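Putative citrate lyase, alfa subunit (Streptococcus mutans, PDB 2HJ0) is of unestablished function but belongs to the CitF family of citrate lyase alpha subunits, with a chain built round two large, mostly parallel mixed sheets. Local coordinates at residues 132-136 / 137-141; 347-350 / 351-355; 405-408 / 409-412. All coordinates share one frame; numbering follows the deposited sequence.

Contact 1. Residues 132-136 / 137-141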
ATOM      1  N   ALA A 132      32.931  13.838   4.585  1.00 19.99           N
ATOM      2  CA  ALA A 132      34.274  14.422   4.591  1.00 19.46           C
ATOM      3  C   ALA A 132      34.804  14.404   3.172  1.00 18.36           C
ATOM      4  O   ALA A 132      35.220  15.431   2.643  1.00 18.54           O
ATOM      5  CB  ALA A 132      35.196  13.618   5.492  1.00 17.69           C
ATOM      6  N   ALA A 133      34.785  13.227   2.559  1.00 18.17           N
ATOM      7  CA  ALA A 133      35.240  13.092   1.184  1.00 18.16           C
ATOM      8  C   ALA A 133      34.518  14.110   0.286  1.00 18.59           C
ATOM      9  O   ALA A 133      35.156  14.964  -0.334  1.00 18.36           O
ATOM     10  CB  ALA A 133      34.991  11.679   0.685  1.00 15.86           C
ATOM     11  N   ILE A 134      33.191  14.031   0.220  1.00 18.62           N
ATOM     12  CA  ILE A 134      32.424  14.953  -0.611  1.00 19.01           C
ATOM     13  C   ILE A 134      32.769  16.421  -0.388  1.00 20.58           C
ATOM     14  O   ILE A 134      32.749  17.227  -1.318  1.00 21.02           O
ATOM     15  CB  ILE A 134      30.930  14.778  -0.386  1.00 16.84           C
ATOM     16  CG1 ILE A 134      30.499  13.428  -0.935  1.00 16.35           C
ATOM     17  CG2 ILE A 134      30.166  15.898  -1.067  1.00 16.06           C
ATOM     18  CD1 ILE A 134      30.683  13.304  -2.423  1.00 16.92           C
ATOM     19  N   SER A 135      33.109  16.756   0.847  1.00 21.04           N
ATOM     20  CA  SER A 135      33.435  18.125   1.196  1.00 21.70           C
ATOM     21  C   SER A 135      34.794  18.562   0.646  1.00 23.15           C
ATOM     22  O   SER A 135      35.081  19.753   0.570  1.00 21.98           O
ATOM     23  CB  SER A 135      33.409  18.274   2.719  1.00 21.06           C
ATOM     24  OG  SER A 135      32.824  19.502   3.113  1.00 23.29           O
ATOM     25  N   GLU A 136      35.631  17.601   0.264  1.00 25.24           N
ATOM     26  CA  GLU A 136      36.938  17.936  -0.267  1.00 26.55           C
ATOM     27  C   GLU A 136      36.955  17.942  -1.789  1.00 26.15           C
ATOM     28  O   GLU A 136      38.010  18.073  -2.403  1.00 26.45           O
ATOM     29  CB  GLU A 136      38.008  16.981   0.268  1.00 27.72           C
ATOM     30  CG  GLU A 136      38.091  15.650  -0.438  1.00 32.40           C
ATOM     31  CD  GLU A 136      39.345  14.859  -0.044  1.00 35.39           C
ATOM     32  OE1 GLU A 136      39.510  14.546   1.164  1.00 35.03           O
ATOM     33  OE2 GLU A 136      40.167  14.550  -0.945  1.00 37.32           O
ATOM     34  N   GLY A 137      35.786  17.778  -2.396  1.00 25.96           N
ATOM     35  CA  GLY A 137      35.705  17.814  -3.847  1.00 25.89           C
ATOM     36  C   GLY A 137      35.816  16.507  -4.605  1.00 24.48           C
ATOM     37  O   GLY A 137      35.989  16.523  -5.814  1.00 24.57           O
ATOM     38  N   ILE A 138      35.715  15.383  -3.913  1.00 24.68           N
ATOM     39  CA  ILE A 138      35.799  14.078  -4.555  1.00 25.70           C
ATOM     40  C   ILE A 138      34.921  13.945  -5.802  1.00 26.06           C
ATOM     41  O   ILE A 138      35.412  13.549  -6.844  1.00 27.27           O
ATOM     42  CB  ILE A 138      35.412  12.954  -3.567  1.00 27.49           C
ATOM     43  CG1 ILE A 138      36.406  12.921  -2.421  1.00 29.46           C
ATOM     44  CG2 ILE A 138      35.387  11.607  -4.258  1.00 28.89           C
ATOM     45  CD1 ILE A 138      37.840  12.849  -2.888  1.00 29.50           C
HETATM   46  N   MSE A 139      33.625  14.238  -5.693  1.00 26.90           N
HETATM   47  CA  MSE A 139      32.723  14.138  -6.840  1.00 26.27           C
HETATM   48  C   MSE A 139      32.806  15.369  -7.716  1.00 25.34           C
HETATM   49  O   MSE A 139      33.118  16.461  -7.255  1.00 24.90           O
HETATM   50  CB  MSE A 139      31.256  14.001  -6.412  1.00 27.44           C
HETATM   51  CG  MSE A 139      30.808  12.647  -5.903  1.00 29.84           C
HETATM   52 SE   MSE A 139      29.083  12.151  -6.689  1.00 32.16          SE
HETATM   53  CE  MSE A 139      27.967  13.590  -6.034  1.00 32.08           C
ATOM     54  N   GLU A 140      32.505  15.175  -8.989  1.00 26.29           N
ATOM     55  CA  GLU A 140      32.492  16.260  -9.941  1.00 27.21           C
ATOM     56  C   GLU A 140      31.134  16.952  -9.830  1.00 26.74           C
ATOM     57  O   GLU A 140      31.048  18.180  -9.798  1.00 27.76           O
ATOM     58  CB  GLU A 140      32.700  15.707 -11.339  1.00 29.32           C
ATOM     59  CG  GLU A 140      32.636  16.750 -12.431  1.00 34.28           C
ATOM     60  CD  GLU A 140      33.025  16.193 -13.788  1.00 37.38           C
ATOM     61  OE1 GLU A 140      32.842  16.911 -14.802  1.00 39.14           O
ATOM     62  OE2 GLU A 140      33.517  15.038 -13.837  1.00 38.85           O
ATOM     63  N   ASN A 141      30.073  16.157  -9.765  1.00 25.42           N
ATOM     64  CA  ASN A 141      28.723  16.689  -9.625  1.00 24.02           C
ATOM     65  C   ASN A 141      28.399  16.942  -8.149  1.00 22.65           C
ATOM     66  O   ASN A 141      28.988  16.327  -7.256  1.00 22.78           O
ATOM     67  CB  ASN A 141      27.720  15.700 -10.221  1.00 24.30           C
ATOM     68  CG  ASN A 141      27.552  15.876 -11.705  1.00 23.02           C
ATOM     69  OD1 ASN A 141      27.034  14.996 -12.393  1.00 22.77           O
ATOM     70  ND2 ASN A 141      27.979  17.029 -12.209  1.00 22.49           N
TER
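Ala-133 and Ile-134, in the last turn of helix 127-135, pack on Ile-138 and selenomethionine Met-139 of the loop that leaves it. The methyl CB of Ala-133 lies 3.6 Å from CG1 of Ile-138, and one residue along on each side, CD1 of Ile-134 reaches CG of Met-139 at 3.5 Å, the two side chains crossing at a slant. Met-139 has a chain bent at its second and third torsions, and it also packs on Ile-113 and Ile-121; Ile-138 too rests on helix 109-114. Just past the helix end, Gly-137 takes a left-handed conformation (phi 92°), in which a CB would press on the carbonyl oxygen of Glu-136. This turn lies on a beta-alpha-beta crossover, taking the chain from strand 118-123 through helix 127-135 to the neighbouring parallel strand 143-145. Among polar contacts, Gly-137 N donates to Ile-134 O at 3.3 Å, although the position of that oxygen is less certain. Glu-136, exposed, has its CG between the backbone N and the carbonyl carbon (chi1 81°) and runs extended across Ile-138, with CG 3.7 Å and OE2 3.5 Å from Ile-138 CD1.

Contact 2. Residues 347-350 / 351-355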
ATOM      1  N   TYR A 347       1.830   1.503  14.616  1.00 16.21           N
ATOM      2  CA  TYR A 347       1.708   1.290  13.172  1.00 15.91           C
ATOM      3  C   TYR A 347       2.852   1.782  12.294  1.00 14.43           C
ATOM      4  O   TYR A 347       3.415   2.849  12.512  1.00 14.70           O
ATOM      5  CB  TYR A 347       0.408   1.919  12.666  1.00 18.30           C
ATOM      6  CG  TYR A 347      -0.375   1.044  11.717  1.00 20.45           C
ATOM      7  CD1 TYR A 347      -1.031  -0.094  12.179  1.00 20.63           C
ATOM      8  CD2 TYR A 347      -0.468   1.360  10.352  1.00 21.88           C
ATOM      9  CE1 TYR A 347      -1.768  -0.903  11.308  1.00 22.63           C
ATOM     10  CE2 TYR A 347      -1.202   0.553   9.467  1.00 23.67           C
ATOM     11  CZ  TYR A 347      -1.852  -0.577   9.956  1.00 23.68           C
ATOM     12  OH  TYR A 347      -2.587  -1.370   9.097  1.00 25.52           O
ATOM     13  N   GLU A 348       3.164   0.995  11.273  1.00 12.60           N
ATOM     14  CA  GLU A 348       4.229   1.319  10.336  1.00 10.87           C
ATOM     15  C   GLU A 348       3.711   2.202   9.194  1.00 10.14           C
ATOM     16  O   GLU A 348       2.637   1.960   8.647  1.00  8.74           O
ATOM     17  CB  GLU A 348       4.808   0.018   9.787  1.00 11.19           C
ATOM     18  CG  GLU A 348       5.860   0.164   8.703  1.00 12.07           C
ATOM     19  CD  GLU A 348       6.281  -1.187   8.132  1.00 13.39           C
ATOM     20  OE1 GLU A 348       7.506  -1.457   8.075  1.00 15.78           O
ATOM     21  OE2 GLU A 348       5.388  -1.978   7.741  1.00 12.32           O
ATOM     22  N   ILE A 349       4.476   3.229   8.839  1.00 10.02           N
ATOM     23  CA  ILE A 349       4.072   4.134   7.764  1.00 10.94           C
ATOM     24  C   ILE A 349       5.247   4.449   6.836  1.00 10.19           C
ATOM     25  O   ILE A 349       6.392   4.571   7.285  1.00  9.53           O
ATOM     26  CB  ILE A 349       3.535   5.474   8.320  1.00 10.69           C
ATOM     27  CG1 ILE A 349       4.659   6.193   9.076  1.00 12.42           C
ATOM     28  CG2 ILE A 349       2.325   5.219   9.215  1.00  9.23           C
ATOM     29  CD1 ILE A 349       4.350   7.629   9.473  1.00 15.86           C
ATOM     30  N   ASP A 350       4.952   4.583   5.546  1.00  8.88           N
ATOM     31  CA  ASP A 350       5.966   4.915   4.549  1.00  7.34           C
ATOM     32  C   ASP A 350       6.330   6.386   4.680  1.00  5.71           C
ATOM     33  O   ASP A 350       5.533   7.196   5.150  1.00  5.12           O
ATOM     34  CB  ASP A 350       5.434   4.646   3.138  1.00  9.81           C
ATOM     35  CG  ASP A 350       4.269   5.560   2.761  1.00 12.46           C
ATOM     36  OD1 ASP A 350       4.496   6.741   2.438  1.00 15.28           O
ATOM     37  OD2 ASP A 350       3.114   5.102   2.791  1.00 15.46           O
ATOM     38  N   ALA A 351       7.533   6.731   4.253  1.00  5.90           N
ATOM     39  CA  ALA A 351       8.009   8.112   4.327  1.00  6.16           C
ATOM     40  C   ALA A 351       7.094   9.124   3.641  1.00  6.32           C
ATOM     41  O   ALA A 351       7.074  10.293   4.030  1.00  8.76           O
ATOM     42  CB  ALA A 351       9.417   8.216   3.739  1.00  3.20           C
ATOM     43  N   ASN A 352       6.354   8.699   2.621  1.00  5.54           N
ATOM     44  CA  ASN A 352       5.478   9.631   1.938  1.00  7.83           C
ATOM     45  C   ASN A 352       4.330  10.028   2.844  1.00  9.68           C
ATOM     46  O   ASN A 352       4.051  11.214   3.026  1.00  9.88           O
ATOM     47  CB  ASN A 352       4.918   9.043   0.646  1.00 10.53           C
ATOM     48  CG  ASN A 352       4.175  10.087  -0.190  1.00 12.98           C
ATOM     49  OD1 ASN A 352       4.774  11.049  -0.695  1.00 13.85           O
ATOM     50  ND2 ASN A 352       2.863   9.909  -0.327  1.00 13.33           N
HETATM   51  N   MSE A 353       3.655   9.042   3.416  1.00 11.45           N
HETATM   52  CA  MSE A 353       2.551   9.345   4.311  1.00 12.95           C
HETATM   53  C   MSE A 353       3.087  10.150   5.487  1.00 13.11           C
HETATM   54  O   MSE A 353       2.358  10.929   6.125  1.00 12.52           O
HETATM   55  CB  MSE A 353       1.923   8.065   4.836  1.00 15.55           C
HETATM   56  CG  MSE A 353       0.671   8.326   5.648  1.00 21.03           C
HETATM   57 SE   MSE A 353      -0.108   6.671   6.201  1.00 29.74          SE
HETATM   58  CE  MSE A 353      -0.746   7.181   7.931  1.00 24.59           C
ATOM     59  N   TYR A 354       4.377   9.948   5.757  1.00 12.79           N
ATOM     60  CA  TYR A 354       5.072  10.607   6.852  1.00 12.49           C
ATOM     61  C   TYR A 354       5.261  12.107   6.712  1.00 11.52           C
ATOM     62  O   TYR A 354       4.635  12.869   7.448  1.00 10.81           O
ATOM     63  CB  TYR A 354       6.443   9.941   7.102  1.00 13.01           C
ATOM     64  CG  TYR A 354       7.286  10.647   8.151  1.00 14.91           C
ATOM     65  CD1 TYR A 354       6.736  11.011   9.374  1.00 16.38           C
ATOM     66  CD2 TYR A 354       8.615  10.989   7.905  1.00 15.22           C
ATOM     67  CE1 TYR A 354       7.474  11.702  10.324  1.00 18.55           C
ATOM     68  CE2 TYR A 354       9.369  11.688   8.856  1.00 17.06           C
ATOM     69  CZ  TYR A 354       8.786  12.045  10.066  1.00 18.65           C
ATOM     70  OH  TYR A 354       9.486  12.767  11.018  1.00 21.18           O
ATOM     71  N   ALA A 355       6.095  12.543   5.775  1.00 10.39           N
ATOM     72  CA  ALA A 355       6.348  13.973   5.678  1.00 11.82           C
ATOM     73  C   ALA A 355       6.384  14.632   4.301  1.00 11.72           C
ATOM     74  O   ALA A 355       7.087  15.622   4.109  1.00 11.55           O
ATOM     75  CB  ALA A 355       7.628  14.280   6.415  1.00  9.90           C
TER
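Asp-350 caps the helix that starts beside it: its OD1 accepts a hydrogen bond from the backbone N of selenomethionine Met-353 at 2.6 Å. The bond is fairly straight at the hydrogen (160°), but the donor stands above the carboxylate, 39° out of its plane. A chi1 of 65° holds CG between the backbone N and the carbonyl carbon, which turns OD1 to the backbone N-H of Met-353 at the start of the helix. The same residue also uses its backbone, because Asp-350 O accepts from Tyr-354 N at 3.0 Å, with the donor in the carbonyl plane. The negative group at the helix N-terminus probably gains from the helix dipole; its OD2 has, in addition, a long, weak ion pair with Lys-198. Packing follows outside these bonds. Ile-349 sends CD1 to CB of Tyr-354 at 3.9 Å, while its other branch, CG2, meets CE of Met-353 at 3.9 Å, the two side chains crossing near a right angle. Beyond its CB, Tyr-354 leads away, and its OH bonds to Gln-277. Met-353 packs on Gln-222 of the second subunit. An N-cap aspartate flanked by an apolar pair, from the residue before the cap to the fourth after it, makes a capped helix start with a hydrophobic staple, where strand 346-348, outermost of its sheet within the chain, leads through Ile-349 and Asp-350 into helix 351-355.

Contact 3. Residues 405-408 / 409-412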
ATOM      1  N   PHE A 405       8.072  22.532   9.827  1.00 10.07           N
ATOM      2  CA  PHE A 405       7.053  23.311   9.165  1.00  9.51           C
ATOM      3  C   PHE A 405       5.635  22.849   9.501  1.00  9.83           C
ATOM      4  O   PHE A 405       4.786  23.666   9.839  1.00 10.57           O
ATOM      5  CB  PHE A 405       7.279  23.288   7.652  1.00  8.17           C
ATOM      6  CG  PHE A 405       6.151  23.896   6.859  1.00  7.17           C
ATOM      7  CD1 PHE A 405       5.072  23.122   6.455  1.00  5.35           C
ATOM      8  CD2 PHE A 405       6.160  25.248   6.537  1.00  6.01           C
ATOM      9  CE1 PHE A 405       4.027  23.682   5.749  1.00  6.49           C
ATOM     10  CE2 PHE A 405       5.115  25.814   5.830  1.00  5.48           C
ATOM     11  CZ  PHE A 405       4.047  25.031   5.435  1.00  6.54           C
ATOM     12  N   ALA A 406       5.384  21.547   9.411  1.00  8.92           N
ATOM     13  CA  ALA A 406       4.061  21.021   9.665  1.00  8.60           C
ATOM     14  C   ALA A 406       3.570  21.248  11.079  1.00 10.42           C
ATOM     15  O   ALA A 406       2.421  21.643  11.282  1.00 12.22           O
ATOM     16  CB  ALA A 406       4.023  19.562   9.342  1.00  8.82           C
ATOM     17  N   ALA A 407       4.437  21.015  12.056  1.00 11.11           N
ATOM     18  CA  ALA A 407       4.081  21.167  13.467  1.00 11.78           C
ATOM     19  C   ALA A 407       3.462  22.529  13.802  1.00 12.76           C
ATOM     20  O   ALA A 407       3.838  23.550  13.236  1.00 12.83           O
ATOM     21  CB  ALA A 407       5.309  20.924  14.328  1.00 12.13           C
ATOM     22  N   LYS A 408       2.498  22.519  14.716  1.00 13.08           N
ATOM     23  CA  LYS A 408       1.825  23.730  15.139  1.00 13.39           C
ATOM     24  C   LYS A 408       2.851  24.568  15.853  1.00 14.20           C
ATOM     25  O   LYS A 408       2.838  25.786  15.777  1.00 14.58           O
ATOM     26  CB  LYS A 408       0.718  23.425  16.143  1.00 16.20           C
ATOM     27  CG  LYS A 408      -0.388  22.502  15.679  1.00 17.84           C
ATOM     28  CD  LYS A 408      -1.288  23.152  14.668  1.00 19.83           C
ATOM     29  CE  LYS A 408      -2.578  22.357  14.550  1.00 23.04           C
ATOM     30  NZ  LYS A 408      -2.329  20.927  14.194  1.00 23.92           N
HETATM   31  N   MSE A 409       3.731  23.908  16.592  1.00 15.65           N
HETATM   32  CA  MSE A 409       4.766  24.622  17.325  1.00 16.87           C
HETATM   33  C   MSE A 409       6.080  23.860  17.311  1.00 16.67           C
HETATM   34  O   MSE A 409       6.196  22.773  17.882  1.00 16.13           O
HETATM   35  CB  MSE A 409       4.318  24.872  18.760  1.00 16.40           C
HETATM   36  CG  MSE A 409       5.356  25.569  19.609  1.00 19.27           C
HETATM   37 SE   MSE A 409       4.659  25.871  21.390  1.00 22.81          SE
HETATM   38  CE  MSE A 409       4.850  24.098  22.096  1.00 18.33           C
ATOM     39  N   SER A 410       7.067  24.456  16.653  1.00 16.87           N
ATOM     40  CA  SER A 410       8.388  23.865  16.529  1.00 17.34           C
ATOM     41  C   SER A 410       9.364  24.325  17.596  1.00 16.66           C
ATOM     42  O   SER A 410       9.583  25.524  17.776  1.00 15.54           O
ATOM     43  CB  SER A 410       8.971  24.184  15.154  1.00 18.04           C
ATOM     44  OG  SER A 410       8.386  23.364  14.165  1.00 22.15           O
ATOM     45  N   LEU A 411       9.954  23.365  18.302  1.00 16.34           N
ATOM     46  CA  LEU A 411      10.939  23.682  19.326  1.00 14.99           C
ATOM     47  C   LEU A 411      12.306  23.226  18.869  1.00 15.31           C
ATOM     48  O   LEU A 411      12.475  22.092  18.429  1.00 16.11           O
ATOM     49  CB  LEU A 411      10.615  22.989  20.645  1.00 14.20           C
ATOM     50  CG  LEU A 411       9.957  23.861  21.704  1.00 14.71           C
ATOM     51  CD1 LEU A 411       8.588  24.296  21.189  1.00 16.62           C
ATOM     52  CD2 LEU A 411       9.826  23.089  23.008  1.00 13.91           C
ATOM     53  N   VAL A 412      13.282  24.118  18.949  1.00 15.21           N
ATOM     54  CA  VAL A 412      14.648  23.770  18.587  1.00 14.83           C
ATOM     55  C   VAL A 412      15.473  23.977  19.859  1.00 15.21           C
ATOM     56  O   VAL A 412      15.784  25.109  20.251  1.00 13.65           O
ATOM     57  CB  VAL A 412      15.199  24.669  17.432  1.00 14.30           C
ATOM     58  CG1 VAL A 412      16.677  24.403  17.218  1.00 12.50           C
ATOM     59  CG2 VAL A 412      14.436  24.389  16.142  1.00 12.22           C
TER
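Ala-407 and Ser-410 are brought together by the change of backbone angles at the first and the rotation of the second. Ala-407 is the first residue to leave helical angles, its psi opening to 144°, so the chain turns out of helix 400-406 and enters strand 409-413 after a single further residue, Lys-408. In Ser-410, chi1 of -77° sets OG beside its own backbone N and opposite the carbonyl carbon, turned back toward the helix end. This is a tight helix-to-strand joint, the closing step of the crossover connection between strand 369-372 and its parallel neighbour 409-413 in the nine-stranded mixed sheet.

Across the joint the contact is slight and mainly of van der Waals kind. The methyl CB of Ala-407, which points at the strand, stands 3.9 Å from Ser-410 OG and 4.1 Å from Met-409 N. The hydroxyl has its polar partner further back, bonding to the carbonyl oxygen of Ala-404 in the last turn of the helix; this ties Ser-410, the second residue of the strand, back to the helix it follows. The CB atoms of Lys-408 and of selenomethionine Met-409 point away from the opposite segment overall, though each touches its neighbour's backbone. Met-409 runs extended as far as SE before bending, and packs on Ile-369, whereas Ala-407 and Ser-410 both lie on Cys-370 of the adjoining strand. Lys-408, exposed, curls at its second and fourth torsions. The CB of Phe-405 points away from the strand, and the side chain packs on Pro-43 of the second subunit. The backbone N of Phe-405 is 4.4 Å from Ser-410 OG.

How the contacts relate
Contacts 2 and 3 belong to the same mixed sheet: the strand of contact 2 is at one edge within the chain, that of contact 3 further in. Their centres are 18 Å apart and their nearest atoms about 7 Å. They do not touch, yet Tyr-354 and Ala-355 lean on Thr-403 and Asp-402 of the helix that leads into contact 3, and Ile-364 packs against both contacts. Both also meet the second subunit. Contact 1 stands apart at the other mixed sheet, its centre 32 Å from that of contact 2, across the chain's centre, and 33 Å from that of contact 3. Along the chain the three follow one another without overlap.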